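Local coordinates for 3-oxoadipate enol-lactonase (Burkholderia xenovorans, PDB 2XUA), which probably hydrolyses 3-oxoadipate enol-lactone to 3-oxoadipate, a step of the beta-ketoadipate pathway of aromatic breakdown, at residues S32-T37 with C97-G102; L39-P44 with I245-R250; I91-F96 with R116-A121. All coordinates share one frame; numbering follows the deposited sequence.

Contacts 1 and 3 hold two ends of the same strand, 94-99: contact 3 pairs its start with strand 117-123, farther from the centre and partly buried, while contact 1 pairs its end with strand 28-32 close to the centre of the chain. Contact 2 is also buried but joins loop and helix turns beside contact 1, touching it through W42 and N247, and lies well away from contact 3. Chemistry follows place. Contact 3 mixes a backbone ladder with arginine bonds near the surface; contact 1 gives over from ladder to water bridges beside the laevulinic acid pocket; contact 2 has one amide bond amid apolar and aromatic groups.

Contact 1 (S32-T37 with C97-G102); sequences SNSLGT and CGLSMG. With SHF (laevulinic acid), chain C.
S32 O meets three donors of the other segment: L99 N bonds it at 3.1 Å, arriving nearly along the C=O axis, while the CA-H groups of G98 and G102 add weaker contacts, G102 CA at 3.6 Å from S32 O. A side chain on G102 would point straight into S32 O. Beside it S32 N donates to C97 O, completing a parallel bridge of S32 with G98. Past this bridge the segments part, and water takes over. Water 2 accepts from L35 N and from M101 N, each 2.8 Å away, an arrangement consistent with the oxyanion hole of alpha/beta hydrolases. Water 1 joins the hydroxyls, 3.1 Å from S34 OG and 2.8 Å from S100 OG. S100, the probable nucleophile, has the strained backbone (phi 55°, psi -116°) of a nucleophile elbow, G98-S100-G102 giving the GxSxG pattern. With chi1 at 76°, the selenomethionine M101 brings CG to 3.3 Å from N33 O and lays its selenium against the side chain of L35, SE lying 3.9 Å from L35 CB. On the ligand side L35 CD2 makes an apolar contact with C4 of laevulinic acid at 3.6 Å, while Y186 and R157 hydrogen-bond the ligand. A type II turn carries the chain from S34 to T37, where S34 O takes both T37 N and T37 OG1. The elbow links the end of strand 94-99 to helix 101-112, with strands 28-32 and 117-123 as its neighbours in the sheet and helix 183-195 covering L35 and M101.

Contact 2 (L39-P44 with I245-R250); sequences LSMWAP and ISNIER
M41 reaches N247 with both its carbonyl and its side chain. N247 ND2 donates to M41 O at 2.9 Å, bent to 138° at the hydrogen; the acceptor lies in the amide plane of N247, but the nitrogen stands above the carbonyl plane of M41. Meanwhile the selenomethionine chain, bent at chi3 (-73°), brings its methyl CE across the amide at about a right angle, 3.3 Å from N247 OD1. This oxygen is buried with no polar partner in the model; the M41 methyl and L99 CD1 border it. The same methyl also meets an aromatic ring: M41 CE sits 3.9 Å above the plane of the W42 ring, over its centre. M41 O also faces I248, whose CD1 lies 4.0 Å from it. Residues 39-42 form a 3-10 turn ahead of helix 43-52, and 245-250 directly follows H244, the probable triad histidine on the loop after the last strand of the alpha/beta hydrolase sheet; in its short helix I245 O receives both I248 N and E249 N. W42 turns its CB away from this helix, yet the far part of its indole returns, CE3 lying 3.7 Å from N247 ND2 with ring and amide planes 46° apart. The indole also rests on C97 and L99 of strand 94-99 and on F254 of helix 251-263. P44 points its CB at the helix, 4.1 Å from N247 O, and sets its CG 4.5 Å from I248 CG1; V169 of the second subunit packs on both P44 and I248.

Contact 3 (I91-F96 with R116-A121); sequences IARANF and RIERVA
Four backbone bonds zip 91-96 to 116-121 in parallel. A94 N donates to R116 O and E118 N returns to A94 O at 2.8 Å; further on, F96 N reaches R119 O at 2.9 Å and A121 N reaches F96 O at 2.7 Å. A94 pairs with I117 but F96 with V120, so one extra residue is taken up where the chain turns a corner at E118, a beta bulge. On one face of the sheet F96 CB packs 4.0 Å from V120 CG2 and 4.2 Å from I117 CD1. On the exposed side R93 NH2 forms a salt bridge with E118 OE1 at 2.7 Å, the carboxylate oxygen standing over a face of the guanidinium, with the two planes 65° apart. R116 folds back, bent at chi2 (-52°) and chi3 (-71°), and its guanidinium edge grips two successive carbonyls: NH1 to I91 O at 2.8 Å and NE to A92 O at 3.0 Å. D87 forms a salt bridge with the same R116 NH1, which probably helps fix the group's rotation. Strands 94-99 and 117-123 are the two strands of a beta-alpha-beta unit whose helix 101-112 lies against the F96 ring through T105 and L109, with V82 of helix 75-88 alongside and strand 28-32 flanking strand 94-99.

Contact 1 (S32-T37 with C97-G102)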
loop_
_atom_site.group_PDB
_atom_site.type_symbol
_atom_site.label_atom_id
_atom_site.label_comp_id
_atom_site.label_asym_id
_atom_site.label_seq_id
_atom_site.Cartn_x
_atom_site.Cartn_y
_atom_site.Cartn_z
ATOM N N SER B 32 1.862 -14.962 -4.578
ATOM C CA SER B 32 0.535 -15.047 -3.992
ATOM C C SER B 32 0.567 -14.745 -2.507
ATOM O O SER B 32 1.447 -15.209 -1.804
ATOM C CB SER B 32 -0.054 -16.442 -4.313
ATOM O OG SER B 32 -1.412 -16.448 -3.870
ATOM N N ASN B 33 -0.332 -13.873 -2.055
ATOM C CA ASN B 33 -0.214 -13.154 -0.780
ATOM C C ASN B 33 -0.735 -14.013 0.416
ATOM O O ASN B 33 -1.422 -15.031 0.262
ATOM C CB ASN B 33 -1.122 -11.908 -0.748
ATOM C CG ASN B 33 -0.953 -10.971 -1.942
ATOM O OD1 ASN B 33 -1.828 -10.142 -2.221
ATOM N ND2 ASN B 33 0.123 -11.115 -2.664
ATOM N N SER B 34 -0.381 -13.556 1.600
ATOM C CA SER B 34 -0.923 -14.096 2.869
ATOM C C SER B 34 -2.330 -13.590 3.129
ATOM O O SER B 34 -2.710 -12.467 2.696
ATOM C CB SER B 34 -0.032 -13.564 4.004
ATOM O OG SER B 34 -0.252 -14.373 5.188
ATOM N N LEU B 35 -3.109 -14.360 3.908
ATOM C CA LEU B 35 -4.354 -13.834 4.468
ATOM C C LEU B 35 -4.199 -12.469 5.164
ATOM O O LEU B 35 -3.340 -12.305 6.006
ATOM C CB LEU B 35 -4.956 -14.870 5.449
ATOM C CG LEU B 35 -6.272 -14.559 6.100
ATOM C CD1 LEU B 35 -7.367 -14.539 5.048
ATOM C CD2 LEU B 35 -6.496 -15.633 7.155
ATOM N N GLY B 36 -5.102 -11.512 4.866
ATOM C CA GLY B 36 -5.095 -10.184 5.486
ATOM C C GLY B 36 -4.010 -9.263 4.920
ATOM O O GLY B 36 -3.711 -8.245 5.527
ATOM N N THR B 37 -3.427 -9.603 3.750
ATOM C CA THR B 37 -2.459 -8.682 3.109
ATOM C C THR B 37 -2.971 -8.341 1.717
ATOM O O THR B 37 -3.916 -8.944 1.236
ATOM C CB THR B 37 -1.042 -9.288 2.985
ATOM O OG1 THR B 37 -1.099 -10.399 2.095
ATOM C CG2 THR B 37 -0.547 -9.789 4.351
ATOM N N CYS B 97 5.573 -18.179 -6.260
ATOM C CA CYS B 97 6.096 -17.932 -4.903
ATOM C C CYS B 97 4.935 -17.406 -4.110
ATOM O O CYS B 97 4.396 -16.319 -4.393
ATOM C CB CYS B 97 7.235 -16.887 -4.921
ATOM S SG CYS B 97 7.911 -16.433 -3.277
ATOM N N GLY B 98 4.563 -18.160 -3.094
ATOM C CA GLY B 98 3.377 -17.832 -2.296
ATOM C C GLY B 98 3.751 -17.922 -0.851
ATOM O O GLY B 98 4.609 -18.734 -0.490
ATOM N N LEU B 99 3.156 -17.038 -0.060
ATOM C CA LEU B 99 3.439 -16.973 1.346
ATOM C C LEU B 99 2.166 -17.305 2.123
ATOM O O LEU B 99 1.140 -16.748 1.866
ATOM C CB LEU B 99 3.984 -15.604 1.761
ATOM C CG LEU B 99 4.640 -15.558 3.163
ATOM C CD1 LEU B 99 5.871 -14.647 3.194
ATOM C CD2 LEU B 99 3.685 -15.186 4.260
ATOM N N SER B 100 2.310 -18.237 3.083
ATOM C CA SER B 100 1.202 -18.771 3.890
ATOM C C SER B 100 0.040 -19.362 3.078
ATOM O O SER B 100 0.276 -20.331 2.380
ATOM C CB SER B 100 0.733 -17.792 5.000
ATOM O OG SER B 100 0.072 -18.625 5.981
HETATM N N MSE B 101 -1.180 -18.813 3.138
HETATM C CA MSE B 101 -2.234 -19.301 2.153
HETATM C C MSE B 101 -1.768 -19.204 0.683
HETATM O O MSE B 101 -2.222 -19.976 -0.149
HETATM C CB MSE B 101 -3.548 -18.581 2.276
HETATM C CG MSE B 101 -3.487 -17.196 1.667
HETATM SE SE MSE B 101 -5.132 -16.319 1.835
HETATM C CE MSE B 101 -6.288 -17.432 0.645
ATOM N N GLY B 102 -0.828 -18.287 0.391
ATOM C CA GLY B 102 -0.227 -18.255 -0.959
ATOM C C GLY B 102 0.622 -19.479 -1.225
ATOM O O GLY B 102 0.584 -20.058 -2.330
HETATM C C4 SHF C . -3.651 -14.168 8.872
HETATM C C5 SHF C . -2.601 -14.077 7.757
HETATM C C3 SHF C . -3.625 -15.348 9.857
HETATM C C2 SHF C . -2.293 -16.111 10.079
HETATM C C1 SHF C . -2.248 -16.842 11.487
HETATM O O4 SHF C . -4.494 -13.261 9.005
HETATM O O1 SHF C . -1.650 -16.199 12.369
HETATM O OH1 SHF C . -2.702 -18.025 11.656
HETATM O O HOH W 1 -0.945 -16.447 7.432
HETATM O O HOH W 2 -2.287 -16.820 4.823
#

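Contact 2 (L39-P44 with I245-R250)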
loop_
_atom_site.group_PDB
_atom_site.type_symbol
_atom_site.label_atom_id
_atom_site.label_comp_id
_atom_site.label_asym_id
_atom_site.label_seq_id
_atom_site.Cartn_x
_atom_site.Cartn_y
_atom_site.Cartn_z
ATOM N N LEU B 39 -1.280 -6.900 -2.378
ATOM C CA LEU B 39 -0.086 -7.127 -3.158
ATOM C C LEU B 39 1.113 -6.244 -2.830
ATOM O O LEU B 39 2.208 -6.513 -3.344
ATOM C CB LEU B 39 -0.431 -7.177 -4.642
ATOM C CG LEU B 39 -0.647 -6.034 -5.656
ATOM C CD1 LEU B 39 -1.945 -6.007 -6.317
ATOM C CD2 LEU B 39 -0.040 -4.634 -5.437
ATOM N N SER B 40 0.915 -5.206 -1.994
ATOM C CA SER B 40 2.024 -4.375 -1.501
ATOM C C SER B 40 2.980 -5.153 -0.626
ATOM O O SER B 40 4.154 -4.744 -0.418
ATOM C CB SER B 40 1.498 -3.121 -0.740
ATOM O OG SER B 40 0.870 -3.457 0.529
HETATM N N MSE B 41 2.509 -6.284 -0.079
HETATM C CA MSE B 41 3.404 -7.055 0.831
HETATM C C MSE B 41 4.652 -7.581 0.120
HETATM O O MSE B 41 5.641 -7.829 0.760
HETATM C CB MSE B 41 2.656 -8.201 1.505
HETATM C CG MSE B 41 2.242 -9.277 0.492
HETATM SE SE MSE B 41 2.046 -10.937 1.442
HETATM C CE MSE B 41 3.901 -11.401 1.790
ATOM N N TRP B 42 4.627 -7.693 -1.226
ATOM C CA TRP B 42 5.765 -8.217 -1.956
ATOM C C TRP B 42 6.662 -7.083 -2.472
ATOM O O TRP B 42 7.580 -7.323 -3.209
ATOM C CB TRP B 42 5.243 -8.979 -3.187
ATOM C CG TRP B 42 4.562 -10.258 -2.806
ATOM C CD1 TRP B 42 3.247 -10.558 -2.967
ATOM C CD2 TRP B 42 5.197 -11.435 -2.265
ATOM N NE1 TRP B 42 2.999 -11.830 -2.490
ATOM C CE2 TRP B 42 4.172 -12.403 -2.069
ATOM C CE3 TRP B 42 6.498 -11.735 -1.870
ATOM C CZ2 TRP B 42 4.416 -13.679 -1.526
ATOM C CZ3 TRP B 42 6.771 -13.009 -1.344
ATOM C CH2 TRP B 42 5.709 -13.968 -1.162
ATOM N N ALA B 43 6.347 -5.835 -2.146
ATOM C CA ALA B 43 7.136 -4.755 -2.688
ATOM C C ALA B 43 8.671 -4.939 -2.472
ATOM O O ALA B 43 9.458 -4.634 -3.385
ATOM C CB ALA B 43 6.610 -3.348 -2.103
ATOM N N PRO B 44 9.120 -5.492 -1.307
ATOM C CA PRO B 44 10.622 -5.608 -1.199
ATOM C C PRO B 44 11.268 -6.566 -2.197
ATOM O O PRO B 44 12.462 -6.469 -2.466
ATOM C CB PRO B 44 10.860 -6.090 0.260
ATOM C CG PRO B 44 9.603 -5.538 1.026
ATOM C CD PRO B 44 8.488 -5.914 -0.054
ATOM N N ILE B 245 5.884 -13.366 8.415
ATOM C CA ILE B 245 5.955 -12.577 7.158
ATOM C C ILE B 245 7.432 -12.331 6.898
ATOM O O ILE B 245 7.958 -11.178 7.088
ATOM C CB ILE B 245 5.152 -11.284 7.312
ATOM C CG1 ILE B 245 3.686 -11.554 7.706
ATOM C CG2 ILE B 245 5.279 -10.438 6.010
ATOM C CD1 ILE B 245 2.900 -12.383 6.680
ATOM N N SER B 246 8.150 -13.433 6.600
ATOM C CA SER B 246 9.610 -13.435 6.505
ATOM C C SER B 246 10.172 -12.660 5.325
ATOM O O SER B 246 11.331 -12.240 5.349
ATOM C CB SER B 246 10.173 -14.872 6.496
ATOM O OG SER B 246 9.933 -15.549 5.290
ATOM N N ASN B 247 9.363 -12.493 4.286
ATOM C CA ASN B 247 9.853 -11.703 3.120
ATOM C C ASN B 247 9.959 -10.198 3.455
ATOM O O ASN B 247 10.587 -9.420 2.716
ATOM C CB ASN B 247 8.893 -11.868 1.934
ATOM C CG ASN B 247 7.607 -11.143 2.161
ATOM O OD1 ASN B 247 6.889 -11.461 3.113
ATOM N ND2 ASN B 247 7.319 -10.114 1.327
ATOM N N ILE B 248 9.288 -9.777 4.518
ATOM C CA ILE B 248 9.473 -8.446 5.087
ATOM C C ILE B 248 10.528 -8.358 6.170
ATOM O O ILE B 248 11.482 -7.588 6.057
ATOM C CB ILE B 248 8.159 -7.872 5.566
ATOM C CG1 ILE B 248 7.356 -7.524 4.330
ATOM C CG2 ILE B 248 8.384 -6.516 6.325
ATOM C CD1 ILE B 248 5.962 -7.089 4.649
ATOM N N GLU B 249 10.367 -9.147 7.227
ATOM C CA GLU B 249 11.342 -9.124 8.303
ATOM C C GLU B 249 12.781 -9.475 7.861
ATOM O O GLU B 249 13.722 -8.887 8.350
ATOM C CB GLU B 249 10.844 -9.972 9.515
ATOM C CG GLU B 249 11.878 -9.951 10.672
ATOM C CD GLU B 249 11.216 -10.296 12.028
ATOM O OE1 GLU B 249 9.950 -10.457 12.046
ATOM O OE2 GLU B 249 11.966 -10.401 13.039
ATOM N N ARG B 250 12.975 -10.452 6.974
ATOM C CA ARG B 250 14.283 -10.756 6.484
ATOM C C ARG B 250 14.224 -10.625 4.990
ATOM O O ARG B 250 14.565 -11.586 4.259
ATOM C CB ARG B 250 14.624 -12.220 6.708
ATOM C CG ARG B 250 14.933 -12.672 8.073
ATOM C CD ARG B 250 15.556 -11.692 8.892
ATOM N NE ARG B 250 16.945 -11.984 9.043
ATOM C CZ ARG B 250 17.633 -11.821 10.170
ATOM N NH1 ARG B 250 17.065 -11.352 11.271
ATOM N NH2 ARG B 250 18.930 -12.128 10.178
#

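Contact 3 (I91-F96 with R116-A121)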
loop_
_atom_site.group_PDB
_atom_site.type_symbol
_atom_site.label_atom_id
_atom_site.label_comp_id
_atom_site.label_asym_id
_atom_site.label_seq_id
_atom_site.Cartn_x
_atom_site.Cartn_y
_atom_site.Cartn_z
ATOM N N ILE B 91 -0.545 -16.015 -20.047
ATOM C CA ILE B 91 0.648 -16.592 -19.412
ATOM C C ILE B 91 0.531 -18.132 -19.464
ATOM O O ILE B 91 -0.411 -18.672 -18.888
ATOM C CB ILE B 91 0.761 -16.190 -17.956
ATOM C CG1 ILE B 91 1.065 -14.698 -17.831
ATOM C CG2 ILE B 91 1.818 -17.040 -17.257
ATOM C CD1 ILE B 91 0.954 -14.203 -16.416
ATOM N N ALA B 92 1.468 -18.814 -20.108
ATOM C CA ALA B 92 1.289 -20.244 -20.262
ATOM C C ALA B 92 1.900 -21.065 -19.124
ATOM O O ALA B 92 1.406 -22.146 -18.835
ATOM C CB ALA B 92 1.814 -20.747 -21.614
ATOM N N ARG B 93 3.009 -20.599 -18.571
ATOM C CA ARG B 93 3.669 -21.278 -17.466
ATOM C C ARG B 93 4.322 -20.218 -16.595
ATOM O O ARG B 93 4.713 -19.150 -17.096
ATOM C CB ARG B 93 4.729 -22.213 -18.024
ATOM C CG ARG B 93 5.372 -23.211 -17.059
ATOM C CD ARG B 93 5.817 -24.423 -17.915
ATOM N NE ARG B 93 7.237 -24.799 -17.879
ATOM C CZ ARG B 93 8.275 -24.020 -18.215
ATOM N NH1 ARG B 93 8.125 -22.744 -18.560
ATOM N NH2 ARG B 93 9.504 -24.524 -18.181
ATOM N N ALA B 94 4.487 -20.489 -15.301
ATOM C CA ALA B 94 5.162 -19.510 -14.445
ATOM C C ALA B 94 5.794 -20.167 -13.243
ATOM O O ALA B 94 5.323 -21.212 -12.747
ATOM C CB ALA B 94 4.139 -18.429 -13.978
ATOM N N ASN B 95 6.866 -19.552 -12.774
ATOM C CA ASN B 95 7.328 -19.740 -11.429
ATOM C C ASN B 95 6.275 -19.186 -10.472
ATOM O O ASN B 95 5.441 -18.336 -10.825
ATOM C CB ASN B 95 8.709 -19.078 -11.232
ATOM C CG ASN B 95 9.727 -19.589 -12.218
ATOM O OD1 ASN B 95 9.915 -19.026 -13.307
ATOM N ND2 ASN B 95 10.337 -20.712 -11.879
ATOM N N PHE B 96 6.274 -19.699 -9.255
ATOM C CA PHE B 96 5.241 -19.339 -8.318
ATOM C C PHE B 96 5.897 -19.260 -6.971
ATOM O O PHE B 96 6.669 -20.149 -6.580
ATOM C CB PHE B 96 4.104 -20.378 -8.309
ATOM C CG PHE B 96 2.909 -19.974 -7.460
ATOM C CD1 PHE B 96 1.828 -19.328 -8.025
ATOM C CD2 PHE B 96 2.883 -20.261 -6.074
ATOM C CE1 PHE B 96 0.717 -18.962 -7.218
ATOM C CE2 PHE B 96 1.806 -19.848 -5.275
ATOM C CZ PHE B 96 0.738 -19.261 -5.829
ATOM N N ARG B 116 1.301 -25.963 -15.863
ATOM C CA ARG B 116 1.248 -24.507 -15.653
ATOM C C ARG B 116 2.405 -23.915 -14.800
ATOM O O ARG B 116 2.565 -22.666 -14.749
ATOM C CB ARG B 116 -0.113 -24.112 -15.080
ATOM C CG ARG B 116 -1.346 -24.479 -15.921
ATOM C CD ARG B 116 -1.209 -23.974 -17.416
ATOM N NE ARG B 116 -1.297 -22.516 -17.618
ATOM C CZ ARG B 116 -2.399 -21.778 -17.584
ATOM N NH1 ARG B 116 -2.325 -20.472 -17.856
ATOM N NH2 ARG B 116 -3.616 -22.305 -17.302
ATOM N N ILE B 117 3.198 -24.767 -14.132
ATOM C CA ILE B 117 4.167 -24.312 -13.102
ATOM C C ILE B 117 5.612 -24.645 -13.447
ATOM O O ILE B 117 5.917 -25.780 -13.816
ATOM C CB ILE B 117 3.785 -24.887 -11.654
ATOM C CG1 ILE B 117 2.437 -24.393 -11.164
ATOM C CG2 ILE B 117 4.864 -24.575 -10.628
ATOM C CD1 ILE B 117 2.186 -22.849 -11.149
ATOM N N GLU B 118 6.551 -23.711 -13.324
ATOM C CA GLU B 118 7.951 -24.068 -13.555
ATOM C C GLU B 118 8.611 -24.537 -12.272
ATOM O O GLU B 118 9.019 -25.673 -12.177
ATOM C CB GLU B 118 8.728 -22.942 -14.248
ATOM C CG GLU B 118 10.227 -23.069 -14.266
ATOM C CD GLU B 118 10.782 -23.442 -15.617
ATOM O OE1 GLU B 118 10.555 -22.661 -16.584
ATOM O OE2 GLU B 118 11.482 -24.489 -15.710
ATOM N N ARG B 119 8.762 -23.632 -11.308
ATOM C CA ARG B 119 9.430 -23.890 -10.022
ATOM C C ARG B 119 8.554 -23.212 -8.955
ATOM O O ARG B 119 7.784 -22.225 -9.241
ATOM C CB ARG B 119 10.894 -23.392 -9.976
ATOM C CG ARG B 119 11.888 -24.105 -10.869
ATOM C CD ARG B 119 13.354 -23.880 -10.455
ATOM N NE ARG B 119 14.197 -24.947 -11.027
ATOM C CZ ARG B 119 15.324 -25.461 -10.496
ATOM N NH1 ARG B 119 15.841 -24.987 -9.356
ATOM N NH2 ARG B 119 15.956 -26.462 -11.133
ATOM N N VAL B 120 8.536 -23.793 -7.748
ATOM C CA VAL B 120 7.596 -23.271 -6.773
ATOM C C VAL B 120 8.392 -22.893 -5.529
ATOM O O VAL B 120 9.284 -23.627 -5.183
ATOM C CB VAL B 120 6.442 -24.284 -6.551
ATOM C CG1 VAL B 120 6.824 -25.362 -5.548
ATOM C CG2 VAL B 120 5.152 -23.605 -6.192
ATOM N N ALA B 121 8.165 -21.710 -4.925
ATOM C CA ALA B 121 8.775 -21.347 -3.651
ATOM C C ALA B 121 7.600 -21.292 -2.645
ATOM O O ALA B 121 6.674 -20.489 -2.811
ATOM C CB ALA B 121 9.495 -19.961 -3.718
#